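Local coordinates for immunoreactive 84kD antigen PG93 (Porphyromonas gingivalis, PDB 5M11), which is an essential surface component of the bacterial type-IX secretion system and binds calcium and zinc ions, at residues N113-I117 against R236-T240; Q168-G172 against A183-L189; E204-F208 against V217-F223; E226-S231 against Y253-R259. One frame throughout, in Å; residues are numbered along the deposited sequence.

Contact 1 of 4, residues N113-I117 against R236-T240; sequences NRLLI and RLYVT
Arg114 carries the polar part of this contact. Its guanidinium reaches the backbone of strand 236-239 and meets Leu237 O at its edge, in plane. Both terminal nitrogens bond to that oxygen, but weakly: NH1 of Arg114 lies 3.3 Å from Leu237 O, and NH2 of Arg114 is 3.4 Å from it. The firmer partner is Asp152, which forms a salt bridge with NE of Arg114. The side chain leaves with CG opposite the backbone N (chi1 -170°). It then bends at chi2 and chi3, and this brings its end toward the other strand.

Methyl groups pack against the guanidinium. Val239 CG2 sits over the centre of one face, 3.5 Å from Arg114 CZ. Leu237 CD2 lies 3.7 Å from Arg114 NH2. The apolar pair is Leu116 CD1 with Val239 CG1, a looser touch at 4.4 Å.

The two strands run roughly parallel, 23° apart, with axes 9.1 Å from each other. They are therefore not paired in one sheet. Asn113 and Arg114 both face Ala125 in a classic beta bulge. Each strand is the first of a four-stranded antiparallel sheet. This is consistent with the innermost strands of two non-adjacent blades meeting across the centre of a beta-propeller.

Contact 2 of 4, residues Q168-G172 against A183-L189; sequences QLFIG and AWTALSL
Ile171 and Thr185 form a hydrogen-bonded antiparallel pair. Ile171 N gives its hydrogen to Thr185 O at 2.9 Å, and Thr185 N returns a bond to Ile171 O at 2.8 Å. Two residues further along, Leu187 N bonds to Leu169 O at 2.7 Å, nearly straight at 171°.

On one face, Ile171 CG2 lies beside Thr185 CB, and the two side chains point the same way. Leu187 holds CG beside its backbone N (chi1 -69°), which turns CD1 to Leu169 CD2 and CD2 to Ile171 CG2. Leu169 CD2 also meets Leu189 CD2 at 3.8 Å. On the other face, Phe170 CE1 lies 3.7 Å from Ala186 CB. Trp184 CE3 comes against Phe170 CB at 3.7 Å.

The indole is held from further out, by a bond from NE1 to Leu178 O. The beta hairpin of strands 168-173 and 185-187 is the outer pair of a four-stranded sheet, consistent with a propeller blade. Strand 160-165 flanks 168-173 on the other side, and Leu169 and Leu189 reach Phe208 in the next sheet.

Contact 3 of 4, residues E204-F208 against V217-F223; sequences EDICF and VAANQSF
Ala219 meets Glu204 across the contact, while its own carbonyl oxygen is gripped by two backbone donors. Ala219 O takes hydrogens from Ser222 N and from Phe223 N, the latter at 2.7 Å, which fixes the turn after the strand. Ala219 CA sits 3.5 Å from Glu204 O. That oxygen also accepts a bond from Asn220 N at 2.8 Å. It is almost straight at the hydrogen, 176°, though the donor is tilted from the carbonyl plane. Two more backbone bonds join Ile206 and Ala218. Ile206 N meets Ala218 O at 2.9 Å, and Ala218 N meets Ile206 O at 3.0 Å. Asp205 with Ala219 and Cys207 with Val217 are the non-hydrogen-bonded pairs on either side.

The turn brings the Phe223 ring back to Ile206. Ile206 CG2 lies over one face of this ring, 4.0 Å from its centroid and 16° off the normal, a CH-pi contact. The methyl is offset toward the rim. The Ile206 torsion (chi1 164°) sets CG2 between the backbone N and the carbonyl carbon, and from there it meets the ring. Phe208 presents its edge to Ala218 CB.

On the opposite face of the sheet, Val217 CG2 touches Cys207 SG at 3.7 Å. The Asp205 carboxylate has an outside partner, a salt bridge from OD1 to Arg259. The two segments form a beta hairpin, the second and third strands of a four-stranded antiparallel sheet, as in a beta-propeller blade.

Contact 4 of 4, residues E226-S231 against Y253-R259; sequences ELLLSS and YFIEKGR
The Tyr253 ring has Leu229 over one face, with Leu229 CD2 above its centre. The closest atoms of this pair are Leu229 CG and Tyr253 CD1, 4.0 Å apart. Leu229 carries CG between the backbone N and the carbonyl carbon (chi1 60°), which puts CD2 over the ring and leaves CD1 turned to Ile255. Ser231 OG approaches the same ring obliquely, 3.6 Å from Tyr253 CE2.

The second flat group is the Arg259 guanidinium, met at its edge by Glu226. Arg259 NH1 and Glu226 OE2 form a salt bridge at 3.0 Å with a nearly straight N-H, 169°. The oxygen lies in the guanidinium plane. The nitrogen, however, comes from above the carboxylate plane, and the two planes stand 87° apart. A second carboxylate, from Asp205, is held at NE. Gripped by two different nitrogens, the guanidinium keeps its orientation.

Strand 226-230 is the outermost of its four-stranded sheet. Strand 252-256 is the third of the next sheet along the chain. The contact thus packs two successive sheets against each other, consistent with neighbouring blades of a beta-propeller.

Between the ring and the salt bridge, the packing is aliphatic. Leu228 CD2 meets Ile255 CG2 tip to tip at 3.9 Å. Leu229 CD1 reaches Ile255 CD1 in the same manner, at 4.1 Å. Outside the segments, Ser231 OG bonds to Ser235 OG, and Tyr253 OH to Arg251 NE.

In the fold
Contacts 2 and 3 are hairpins inside single sheets, held by backbone bonds. Contacts 1 and 4 join different sheets through side chains. Contacts 1 and 2 lie near the surface, while 3 and 4 are partly buried. Contacts 3 and 4 share one sheet, where strands 214-219 and 226-230 are neighbours; a probable backbone bond from Val217 N to Glu226 O links them. Contact 2 meets contact 3 mainly by apolar packing. Contact 1 touches none of the others. Its centre is about 17 Å from that of contact 3, and its strand 236-239 belongs to the same sheet as 252-256 of contact 4.

Contact 1 of 4, residues N113-I117 against R236-T240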
loop_
_atom_site.group_PDB
_atom_site.type_symbol
_atom_site.label_atom_id
_atom_site.label_comp_id
_atom_site.label_asym_id
_atom_site.label_seq_id
_atom_site.Cartn_x
_atom_site.Cartn_y
_atom_site.Cartn_z
ATOM N N ASN A 113 -9.161 -13.184 -17.458
ATOM C CA ASN A 113 -10.059 -14.304 -17.203
ATOM C C ASN A 113 -9.287 -15.615 -17.309
ATOM O O ASN A 113 -9.556 -16.539 -16.544
ATOM C CB ASN A 113 -11.255 -14.271 -18.183
ATOM C CG ASN A 113 -11.978 -12.931 -18.278
ATOM O OD1 ASN A 113 -12.391 -12.313 -17.274
ATOM N ND2 ASN A 113 -12.153 -12.452 -19.499
ATOM N N ARG A 114 -8.314 -15.702 -18.245
ATOM C CA ARG A 114 -7.511 -16.917 -18.426
ATOM C C ARG A 114 -6.080 -16.593 -18.871
ATOM O O ARG A 114 -5.865 -15.750 -19.749
ATOM C CB ARG A 114 -8.187 -17.885 -19.431
ATOM C CG ARG A 114 -7.563 -19.282 -19.521
ATOM C CD ARG A 114 -7.790 -20.142 -18.287
ATOM N NE ARG A 114 -9.187 -20.561 -18.119
ATOM C CZ ARG A 114 -9.725 -20.932 -16.956
ATOM N NH1 ARG A 114 -8.997 -20.931 -15.849
ATOM N NH2 ARG A 114 -10.994 -21.312 -16.895
ATOM N N LEU A 115 -5.110 -17.265 -18.239
ATOM C CA LEU A 115 -3.688 -17.192 -18.561
ATOM C C LEU A 115 -3.274 -18.604 -18.847
ATOM O O LEU A 115 -2.982 -19.365 -17.932
ATOM C CB LEU A 115 -2.885 -16.550 -17.414
ATOM C CG LEU A 115 -1.351 -16.402 -17.480
ATOM C CD1 LEU A 115 -0.850 -16.069 -18.870
ATOM C CD2 LEU A 115 -0.882 -15.346 -16.492
ATOM N N LEU A 116 -3.367 -18.982 -20.111
ATOM C CA LEU A 116 -3.082 -20.316 -20.589
ATOM C C LEU A 116 -1.680 -20.405 -21.196
ATOM O O LEU A 116 -1.415 -19.764 -22.205
ATOM C CB LEU A 116 -4.156 -20.680 -21.634
ATOM C CG LEU A 116 -4.069 -22.076 -22.221
ATOM C CD1 LEU A 116 -4.546 -23.122 -21.224
ATOM C CD2 LEU A 116 -4.862 -22.157 -23.490
ATOM N N ILE A 117 -0.790 -21.217 -20.612
ATOM C CA ILE A 117 0.563 -21.413 -21.180
ATOM C C ILE A 117 0.633 -22.774 -21.908
ATOM O O ILE A 117 0.510 -23.831 -21.272
ATOM C CB ILE A 117 1.697 -21.279 -20.131
ATOM C CG1 ILE A 117 1.757 -19.839 -19.577
ATOM C CG2 ILE A 117 3.029 -21.753 -20.727
ATOM C CD1 ILE A 117 2.899 -19.514 -18.704
ATOM N N ARG A 236 -16.184 -22.579 -9.727
ATOM C CA ARG A 236 -15.011 -22.022 -10.413
ATOM C C ARG A 236 -14.253 -23.140 -11.147
ATOM O O ARG A 236 -14.190 -24.262 -10.637
ATOM C CB ARG A 236 -14.090 -21.300 -9.409
ATOM C CG ARG A 236 -14.640 -19.981 -8.850
ATOM C CD ARG A 236 -14.463 -19.858 -7.335
ATOM N NE ARG A 236 -15.473 -20.621 -6.596
ATOM C CZ ARG A 236 -15.322 -21.077 -5.358
ATOM N NH1 ARG A 236 -14.203 -20.837 -4.686
ATOM N NH2 ARG A 236 -16.295 -21.774 -4.778
ATOM N N LEU A 237 -13.676 -22.842 -12.329
ATOM C CA LEU A 237 -12.869 -23.811 -13.099
ATOM C C LEU A 237 -11.409 -23.387 -13.138
ATOM O O LEU A 237 -11.091 -22.329 -13.671
ATOM C CB LEU A 237 -13.391 -24.031 -14.546
ATOM C CG LEU A 237 -12.442 -24.705 -15.568
ATOM C CD1 LEU A 237 -12.330 -26.195 -15.354
ATOM C CD2 LEU A 237 -12.925 -24.511 -16.954
ATOM N N TYR A 238 -10.525 -24.233 -12.609
ATOM C CA TYR A 238 -9.078 -24.019 -12.635
ATOM C C TYR A 238 -8.530 -25.028 -13.586
ATOM O O TYR A 238 -8.819 -26.223 -13.479
ATOM C CB TYR A 238 -8.443 -24.098 -11.231
ATOM C CG TYR A 238 -9.124 -23.140 -10.284
ATOM C CD1 TYR A 238 -9.369 -21.821 -10.657
ATOM C CD2 TYR A 238 -9.670 -23.583 -9.088
ATOM C CE1 TYR A 238 -10.090 -20.956 -9.838
ATOM C CE2 TYR A 238 -10.390 -22.724 -8.257
ATOM C CZ TYR A 238 -10.594 -21.408 -8.637
ATOM O OH TYR A 238 -11.276 -20.529 -7.839
ATOM N N VAL A 239 -7.858 -24.523 -14.597
ATOM C CA VAL A 239 -7.255 -25.313 -15.660
ATOM C C VAL A 239 -5.830 -25.613 -15.229
ATOM O O VAL A 239 -5.179 -24.800 -14.568
ATOM C CB VAL A 239 -7.375 -24.618 -17.051
ATOM C CG1 VAL A 239 -6.771 -25.467 -18.170
ATOM C CG2 VAL A 239 -8.844 -24.334 -17.370
ATOM N N THR A 240 -5.389 -26.834 -15.539
ATOM C CA THR A 240 -4.091 -27.382 -15.185
ATOM C C THR A 240 -3.732 -28.425 -16.263
ATOM O O THR A 240 -4.621 -29.003 -16.904
ATOM C CB THR A 240 -4.228 -27.919 -13.734
ATOM O OG1 THR A 240 -3.954 -26.875 -12.796
ATOM C CG2 THR A 240 -3.409 -29.105 -13.448
#

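Contact 2 of 4, residues Q168-G172 against A183-L189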
loop_
_atom_site.group_PDB
_atom_site.type_symbol
_atom_site.label_atom_id
_atom_site.label_comp_id
_atom_site.label_asym_id
_atom_site.label_seq_id
_atom_site.Cartn_x
_atom_site.Cartn_y
_atom_site.Cartn_z
ATOM N N GLN A 168 -20.385 -17.013 -27.461
ATOM C CA GLN A 168 -20.163 -17.762 -28.676
ATOM C C GLN A 168 -18.840 -18.513 -28.622
ATOM O O GLN A 168 -17.830 -17.974 -28.161
ATOM C CB GLN A 168 -20.160 -16.806 -29.860
ATOM C CG GLN A 168 -21.498 -16.647 -30.532
ATOM C CD GLN A 168 -21.400 -15.729 -31.724
ATOM O OE1 GLN A 168 -20.680 -14.720 -31.721
ATOM N NE2 GLN A 168 -22.162 -16.037 -32.760
ATOM N N LEU A 169 -18.822 -19.731 -29.131
ATOM C CA LEU A 169 -17.561 -20.439 -29.180
ATOM C C LEU A 169 -16.989 -20.350 -30.616
ATOM O O LEU A 169 -17.688 -20.688 -31.577
ATOM C CB LEU A 169 -17.739 -21.891 -28.711
ATOM C CG LEU A 169 -16.468 -22.700 -28.534
ATOM C CD1 LEU A 169 -15.591 -22.111 -27.449
ATOM C CD2 LEU A 169 -16.783 -24.148 -28.229
ATOM N N PHE A 170 -15.737 -19.851 -30.760
ATOM C CA PHE A 170 -15.065 -19.746 -32.064
ATOM C C PHE A 170 -13.866 -20.666 -32.136
ATOM O O PHE A 170 -13.198 -20.855 -31.122
ATOM C CB PHE A 170 -14.610 -18.306 -32.359
ATOM C CG PHE A 170 -15.723 -17.297 -32.385
ATOM C CD1 PHE A 170 -16.501 -17.126 -33.518
ATOM C CD2 PHE A 170 -16.009 -16.524 -31.260
ATOM C CE1 PHE A 170 -17.537 -16.192 -33.536
ATOM C CE2 PHE A 170 -17.042 -15.587 -31.280
ATOM C CZ PHE A 170 -17.792 -15.417 -32.420
ATOM N N ILE A 171 -13.618 -21.260 -33.327
ATOM C CA ILE A 171 -12.435 -22.087 -33.615
ATOM C C ILE A 171 -11.641 -21.406 -34.734
ATOM O O ILE A 171 -12.236 -20.874 -35.680
ATOM C CB ILE A 171 -12.764 -23.555 -33.944
ATOM C CG1 ILE A 171 -11.503 -24.425 -33.973
ATOM C CG2 ILE A 171 -13.598 -23.704 -35.215
ATOM C CD1 ILE A 171 -11.704 -25.827 -33.341
ATOM N N GLY A 172 -10.325 -21.384 -34.603
ATOM C CA GLY A 172 -9.485 -20.778 -35.618
ATOM C C GLY A 172 -8.126 -21.410 -35.659
ATOM O O GLY A 172 -7.634 -21.833 -34.610
ATOM N N ALA A 183 -11.498 -15.222 -40.260
ATOM C CA ALA A 183 -10.621 -16.389 -40.104
ATOM C C ALA A 183 -11.117 -17.378 -39.041
ATOM O O ALA A 183 -10.695 -18.537 -39.035
ATOM C CB ALA A 183 -9.221 -15.942 -39.777
ATOM N N TRP A 184 -11.987 -16.925 -38.130
ATOM C CA TRP A 184 -12.581 -17.773 -37.091
ATOM C C TRP A 184 -13.911 -18.347 -37.582
ATOM O O TRP A 184 -14.607 -17.710 -38.370
ATOM C CB TRP A 184 -12.815 -16.986 -35.800
ATOM C CG TRP A 184 -11.580 -16.445 -35.151
ATOM C CD1 TRP A 184 -10.992 -15.235 -35.386
ATOM C CD2 TRP A 184 -10.893 -17.013 -34.028
ATOM N NE1 TRP A 184 -9.929 -15.051 -34.527
ATOM C CE2 TRP A 184 -9.848 -16.128 -33.684
ATOM C CE3 TRP A 184 -11.023 -18.216 -33.315
ATOM C CZ2 TRP A 184 -8.936 -16.411 -32.670
ATOM C CZ3 TRP A 184 -10.127 -18.488 -32.301
ATOM C CH2 TRP A 184 -9.093 -17.595 -31.992
ATOM N N THR A 185 -14.268 -19.538 -37.083
ATOM C CA THR A 185 -15.518 -20.247 -37.378
ATOM C C THR A 185 -16.336 -20.376 -36.101
ATOM O O THR A 185 -15.860 -21.000 -35.133
ATOM C CB THR A 185 -15.223 -21.649 -37.960
ATOM O OG1 THR A 185 -14.144 -21.586 -38.897
ATOM C CG2 THR A 185 -16.462 -22.315 -38.575
ATOM N N ALA A 186 -17.555 -19.803 -36.098
ATOM C CA ALA A 186 -18.465 -19.899 -34.955
ATOM C C ALA A 186 -19.031 -21.326 -34.859
ATOM O O ALA A 186 -19.479 -21.878 -35.858
ATOM C CB ALA A 186 -19.578 -18.873 -35.082
ATOM N N LEU A 187 -18.951 -21.942 -33.673
ATOM C CA LEU A 187 -19.380 -23.325 -33.403
ATOM C C LEU A 187 -20.744 -23.439 -32.701
ATOM O O LEU A 187 -20.902 -22.962 -31.566
ATOM C CB LEU A 187 -18.333 -24.023 -32.519
ATOM C CG LEU A 187 -16.994 -24.340 -33.129
ATOM C CD1 LEU A 187 -16.044 -24.890 -32.055
ATOM C CD2 LEU A 187 -17.142 -25.318 -34.297
ATOM N N SER A 188 -21.701 -24.128 -33.352
ATOM C CA SER A 188 -23.028 -24.395 -32.787
ATOM C C SER A 188 -23.001 -25.721 -32.041
ATOM O O SER A 188 -22.922 -26.781 -32.667
ATOM C CB SER A 188 -24.097 -24.404 -33.870
ATOM O OG SER A 188 -24.617 -23.095 -34.027
ATOM N N LEU A 189 -22.989 -25.661 -30.704
ATOM C CA LEU A 189 -22.909 -26.851 -29.852
ATOM C C LEU A 189 -24.192 -27.043 -29.046
ATOM O O LEU A 189 -24.818 -26.075 -28.612
ATOM C CB LEU A 189 -21.689 -26.741 -28.909
ATOM C CG LEU A 189 -20.398 -27.460 -29.293
ATOM C CD1 LEU A 189 -20.050 -27.331 -30.793
ATOM C CD2 LEU A 189 -19.252 -26.984 -28.461
#

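Contact 3 of 4, residues E204-F208 against V217-F223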
loop_
_atom_site.group_PDB
_atom_site.type_symbol
_atom_site.label_atom_id
_atom_site.label_comp_id
_atom_site.label_asym_id
_atom_site.label_seq_id
_atom_site.Cartn_x
_atom_site.Cartn_y
_atom_site.Cartn_z
ATOM N N GLU A 204 -8.303 -36.245 -24.320
ATOM C CA GLU A 204 -9.003 -36.144 -25.604
ATOM C C GLU A 204 -10.414 -35.475 -25.463
ATOM O O GLU A 204 -11.239 -35.605 -26.363
ATOM C CB GLU A 204 -9.094 -37.518 -26.279
ATOM C CG GLU A 204 -7.733 -38.138 -26.563
ATOM C CD GLU A 204 -6.794 -37.431 -27.528
ATOM O OE1 GLU A 204 -7.280 -36.763 -28.472
ATOM O OE2 GLU A 204 -5.562 -37.605 -27.373
ATOM N N ASP A 205 -10.672 -34.736 -24.368
ATOM C CA ASP A 205 -11.956 -34.073 -24.162
ATOM C C ASP A 205 -11.780 -32.595 -23.821
ATOM O O ASP A 205 -10.718 -32.170 -23.373
ATOM C CB ASP A 205 -12.781 -34.749 -23.044
ATOM C CG ASP A 205 -12.819 -36.255 -23.065
ATOM O OD1 ASP A 205 -13.407 -36.822 -24.013
ATOM O OD2 ASP A 205 -12.274 -36.874 -22.121
ATOM N N ILE A 206 -12.857 -31.837 -24.005
ATOM C CA ILE A 206 -12.996 -30.420 -23.697
ATOM C C ILE A 206 -14.170 -30.317 -22.717
ATOM O O ILE A 206 -15.233 -30.864 -23.001
ATOM C CB ILE A 206 -13.157 -29.539 -24.995
ATOM C CG1 ILE A 206 -13.678 -28.132 -24.699
ATOM C CG2 ILE A 206 -13.988 -30.176 -26.102
ATOM C CD1 ILE A 206 -12.602 -27.111 -24.575
ATOM N N CYS A 207 -13.974 -29.691 -21.551
ATOM C CA CYS A 207 -15.060 -29.532 -20.572
ATOM C C CYS A 207 -15.547 -28.095 -20.516
ATOM O O CYS A 207 -14.732 -27.155 -20.530
ATOM C CB CYS A 207 -14.668 -30.022 -19.181
ATOM S SG CYS A 207 -14.301 -31.792 -19.097
ATOM N N PHE A 208 -16.887 -27.956 -20.419
ATOM C CA PHE A 208 -17.604 -26.690 -20.367
ATOM C C PHE A 208 -18.390 -26.552 -19.091
ATOM O O PHE A 208 -19.352 -27.284 -18.863
ATOM C CB PHE A 208 -18.559 -26.526 -21.550
ATOM C CG PHE A 208 -17.980 -26.751 -22.921
ATOM C CD1 PHE A 208 -17.478 -25.690 -23.661
ATOM C CD2 PHE A 208 -18.051 -28.002 -23.523
ATOM C CE1 PHE A 208 -17.017 -25.878 -24.961
ATOM C CE2 PHE A 208 -17.595 -28.189 -24.831
ATOM C CZ PHE A 208 -17.081 -27.124 -25.544
ATOM N N VAL A 217 -19.084 -32.370 -21.044
ATOM C CA VAL A 217 -17.854 -32.955 -21.560
ATOM C C VAL A 217 -18.069 -33.296 -23.046
ATOM O O VAL A 217 -19.173 -33.692 -23.456
ATOM C CB VAL A 217 -17.383 -34.165 -20.700
ATOM C CG1 VAL A 217 -18.256 -35.405 -20.923
ATOM C CG2 VAL A 217 -15.920 -34.488 -20.965
ATOM N N ALA A 218 -17.029 -33.109 -23.854
ATOM C CA ALA A 218 -17.139 -33.425 -25.268
ATOM C C ALA A 218 -15.811 -33.959 -25.823
ATOM O O ALA A 218 -14.771 -33.394 -25.545
ATOM C CB ALA A 218 -17.584 -32.183 -26.036
ATOM N N ALA A 219 -15.841 -35.054 -26.588
ATOM C CA ALA A 219 -14.645 -35.591 -27.236
ATOM C C ALA A 219 -14.149 -34.524 -28.203
ATOM O O ALA A 219 -14.961 -33.993 -28.974
ATOM C CB ALA A 219 -14.987 -36.878 -27.971
ATOM N N ASN A 220 -12.852 -34.152 -28.121
ATOM C CA ASN A 220 -12.255 -33.086 -28.935
ATOM C C ASN A 220 -12.360 -33.370 -30.459
ATOM O O ASN A 220 -12.295 -32.447 -31.265
ATOM C CB ASN A 220 -10.797 -32.820 -28.510
ATOM C CG ASN A 220 -9.796 -33.931 -28.750
ATOM O OD1 ASN A 220 -10.121 -35.119 -28.817
ATOM N ND2 ASN A 220 -8.532 -33.562 -28.863
ATOM N N GLN A 221 -12.580 -34.618 -30.837
ATOM C CA GLN A 221 -12.724 -35.012 -32.233
ATOM C C GLN A 221 -14.199 -34.905 -32.730
ATOM O O GLN A 221 -14.459 -35.139 -33.906
ATOM C CB GLN A 221 -12.162 -36.438 -32.454
ATOM C CG GLN A 221 -12.450 -37.488 -31.345
ATOM C CD GLN A 221 -11.406 -37.576 -30.227
ATOM O OE1 GLN A 221 -11.745 -37.652 -29.034
ATOM N NE2 GLN A 221 -10.114 -37.581 -30.571
ATOM N N SER A 222 -15.148 -34.532 -31.856
ATOM C CA SER A 222 -16.565 -34.450 -32.239
ATOM C C SER A 222 -17.276 -33.203 -31.672
ATOM O O SER A 222 -18.167 -32.678 -32.332
ATOM C CB SER A 222 -17.322 -35.710 -31.810
ATOM O OG SER A 222 -17.799 -35.668 -30.469
ATOM N N PHE A 223 -16.910 -32.756 -30.454
ATOM C CA PHE A 223 -17.521 -31.616 -29.780
ATOM C C PHE A 223 -19.063 -31.818 -29.539
ATOM O O PHE A 223 -19.801 -30.834 -29.483
ATOM C CB PHE A 223 -17.243 -30.325 -30.561
ATOM C CG PHE A 223 -15.938 -29.659 -30.223
ATOM C CD1 PHE A 223 -14.727 -30.230 -30.601
ATOM C CD2 PHE A 223 -15.915 -28.433 -29.567
ATOM C CE1 PHE A 223 -13.519 -29.617 -30.268
ATOM C CE2 PHE A 223 -14.704 -27.819 -29.243
ATOM C CZ PHE A 223 -13.518 -28.420 -29.587
#

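Contact 4 of 4, residues E226-S231 against Y253-R259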
loop_
_atom_site.group_PDB
_atom_site.type_symbol
_atom_site.label_atom_id
_atom_site.label_comp_id
_atom_site.label_asym_id
_atom_site.label_seq_id
_atom_site.Cartn_x
_atom_site.Cartn_y
_atom_site.Cartn_z
ATOM N N GLU A 226 -22.143 -33.977 -23.724
ATOM C CA GLU A 226 -22.938 -34.752 -22.785
ATOM C C GLU A 226 -22.575 -34.302 -21.368
ATOM O O GLU A 226 -21.473 -33.813 -21.128
ATOM C CB GLU A 226 -22.790 -36.258 -22.997
ATOM C CG GLU A 226 -21.442 -36.850 -22.662
ATOM C CD GLU A 226 -21.323 -38.278 -23.146
ATOM O OE1 GLU A 226 -22.155 -39.117 -22.728
ATOM O OE2 GLU A 226 -20.422 -38.548 -23.978
ATOM N N LEU A 227 -23.527 -34.389 -20.449
ATOM C CA LEU A 227 -23.335 -33.920 -19.077
ATOM C C LEU A 227 -22.396 -34.849 -18.319
ATOM O O LEU A 227 -22.673 -36.042 -18.272
ATOM C CB LEU A 227 -24.697 -33.822 -18.370
ATOM C CG LEU A 227 -24.695 -33.236 -16.958
ATOM C CD1 LEU A 227 -24.604 -31.746 -16.983
ATOM C CD2 LEU A 227 -25.944 -33.640 -16.207
ATOM N N LEU A 228 -21.296 -34.310 -17.735
ATOM C CA LEU A 228 -20.313 -35.100 -16.967
ATOM C C LEU A 228 -20.736 -35.152 -15.499
ATOM O O LEU A 228 -21.020 -36.240 -14.977
ATOM C CB LEU A 228 -18.874 -34.576 -17.144
ATOM C CG LEU A 228 -17.756 -35.278 -16.392
ATOM C CD1 LEU A 228 -17.539 -36.675 -16.871
ATOM C CD2 LEU A 228 -16.477 -34.519 -16.544
ATOM N N LEU A 229 -20.816 -33.985 -14.847
ATOM C CA LEU A 229 -21.320 -33.908 -13.482
ATOM C C LEU A 229 -22.145 -32.642 -13.317
ATOM O O LEU A 229 -22.119 -31.754 -14.174
ATOM C CB LEU A 229 -20.233 -34.051 -12.387
ATOM C CG LEU A 229 -19.026 -33.106 -12.238
ATOM C CD1 LEU A 229 -17.964 -33.366 -13.250
ATOM C CD2 LEU A 229 -19.396 -31.625 -12.117
ATOM N N SER A 230 -22.888 -32.576 -12.223
ATOM C CA SER A 230 -23.720 -31.441 -11.889
ATOM C C SER A 230 -23.212 -30.829 -10.602
ATOM O O SER A 230 -23.641 -31.204 -9.512
ATOM C CB SER A 230 -25.182 -31.857 -11.757
ATOM O OG SER A 230 -25.633 -32.705 -12.799
ATOM N N SER A 231 -22.278 -29.895 -10.718
ATOM C CA SER A 231 -21.731 -29.178 -9.574
ATOM C C SER A 231 -22.739 -28.100 -9.087
ATOM O O SER A 231 -23.813 -27.930 -9.683
ATOM C CB SER A 231 -20.402 -28.548 -9.967
ATOM O OG SER A 231 -19.811 -27.895 -8.864
ATOM N N TYR A 253 -14.029 -31.038 -7.587
ATOM C CA TYR A 253 -14.153 -32.103 -8.573
ATOM C C TYR A 253 -12.905 -32.091 -9.405
ATOM O O TYR A 253 -12.624 -31.106 -10.091
ATOM C CB TYR A 253 -15.399 -31.961 -9.456
ATOM C CG TYR A 253 -16.705 -32.037 -8.707
ATOM C CD1 TYR A 253 -17.381 -33.245 -8.568
ATOM C CD2 TYR A 253 -17.306 -30.888 -8.195
ATOM C CE1 TYR A 253 -18.602 -33.318 -7.903
ATOM C CE2 TYR A 253 -18.527 -30.947 -7.536
ATOM C CZ TYR A 253 -19.172 -32.166 -7.389
ATOM O OH TYR A 253 -20.370 -32.228 -6.728
ATOM N N PHE A 254 -12.127 -33.160 -9.299
ATOM C CA PHE A 254 -10.906 -33.311 -10.061
ATOM C C PHE A 254 -11.176 -34.228 -11.248
ATOM O O PHE A 254 -11.439 -35.420 -11.051
ATOM C CB PHE A 254 -9.757 -33.837 -9.173
ATOM C CG PHE A 254 -8.490 -34.156 -9.932
ATOM C CD1 PHE A 254 -7.981 -33.269 -10.875
ATOM C CD2 PHE A 254 -7.810 -35.346 -9.708
ATOM C CE1 PHE A 254 -6.820 -33.568 -11.581
ATOM C CE2 PHE A 254 -6.651 -35.647 -10.420
ATOM C CZ PHE A 254 -6.159 -34.755 -11.348
ATOM N N ILE A 255 -11.118 -33.664 -12.472
ATOM C CA ILE A 255 -11.348 -34.396 -13.717
ATOM C C ILE A 255 -10.003 -34.654 -14.391
ATOM O O ILE A 255 -9.236 -33.713 -14.615
ATOM C CB ILE A 255 -12.355 -33.664 -14.663
ATOM C CG1 ILE A 255 -13.701 -33.414 -13.949
ATOM C CG2 ILE A 255 -12.569 -34.404 -16.015
ATOM C CD1 ILE A 255 -14.207 -32.023 -14.127
ATOM N N GLU A 256 -9.721 -35.929 -14.720
ATOM C CA GLU A 256 -8.481 -36.257 -15.401
ATOM C C GLU A 256 -8.783 -37.142 -16.633
ATOM O O GLU A 256 -9.950 -37.464 -16.872
ATOM C CB GLU A 256 -7.458 -36.870 -14.439
ATOM C CG GLU A 256 -7.868 -38.185 -13.812
ATOM C CD GLU A 256 -7.039 -38.538 -12.600
ATOM O OE1 GLU A 256 -5.813 -38.754 -12.753
ATOM O OE2 GLU A 256 -7.622 -38.603 -11.493
ATOM N N LYS A 257 -7.746 -37.459 -17.449
ATOM C CA LYS A 257 -7.823 -38.255 -18.675
ATOM C C LYS A 257 -8.812 -39.405 -18.591
ATOM O O LYS A 257 -8.792 -40.195 -17.647
ATOM C CB LYS A 257 -6.454 -38.854 -19.012
ATOM C CG LYS A 257 -5.425 -37.928 -19.665
ATOM C CD LYS A 257 -3.964 -38.496 -19.580
ATOM C CE LYS A 257 -3.776 -39.914 -20.105
ATOM N NZ LYS A 257 -2.352 -40.349 -20.077
ATOM N N GLY A 258 -9.619 -39.537 -19.622
ATOM C CA GLY A 258 -10.576 -40.623 -19.717
ATOM C C GLY A 258 -11.799 -40.381 -18.877
ATOM O O GLY A 258 -12.538 -41.321 -18.590
ATOM N N ARG A 259 -12.012 -39.112 -18.486
ATOM C CA ARG A 259 -13.172 -38.610 -17.743
ATOM C C ARG A 259 -13.284 -39.206 -16.334
ATOM O O ARG A 259 -14.395 -39.370 -15.822
ATOM C CB ARG A 259 -14.481 -38.830 -18.533
ATOM C CG ARG A 259 -14.470 -38.166 -19.894
ATOM C CD ARG A 259 -15.568 -38.735 -20.742
ATOM N NE ARG A 259 -15.542 -38.210 -22.101
ATOM C CZ ARG A 259 -16.605 -38.148 -22.890
ATOM N NH1 ARG A 259 -17.792 -38.542 -22.447
ATOM N NH2 ARG A 259 -16.495 -37.670 -24.121
#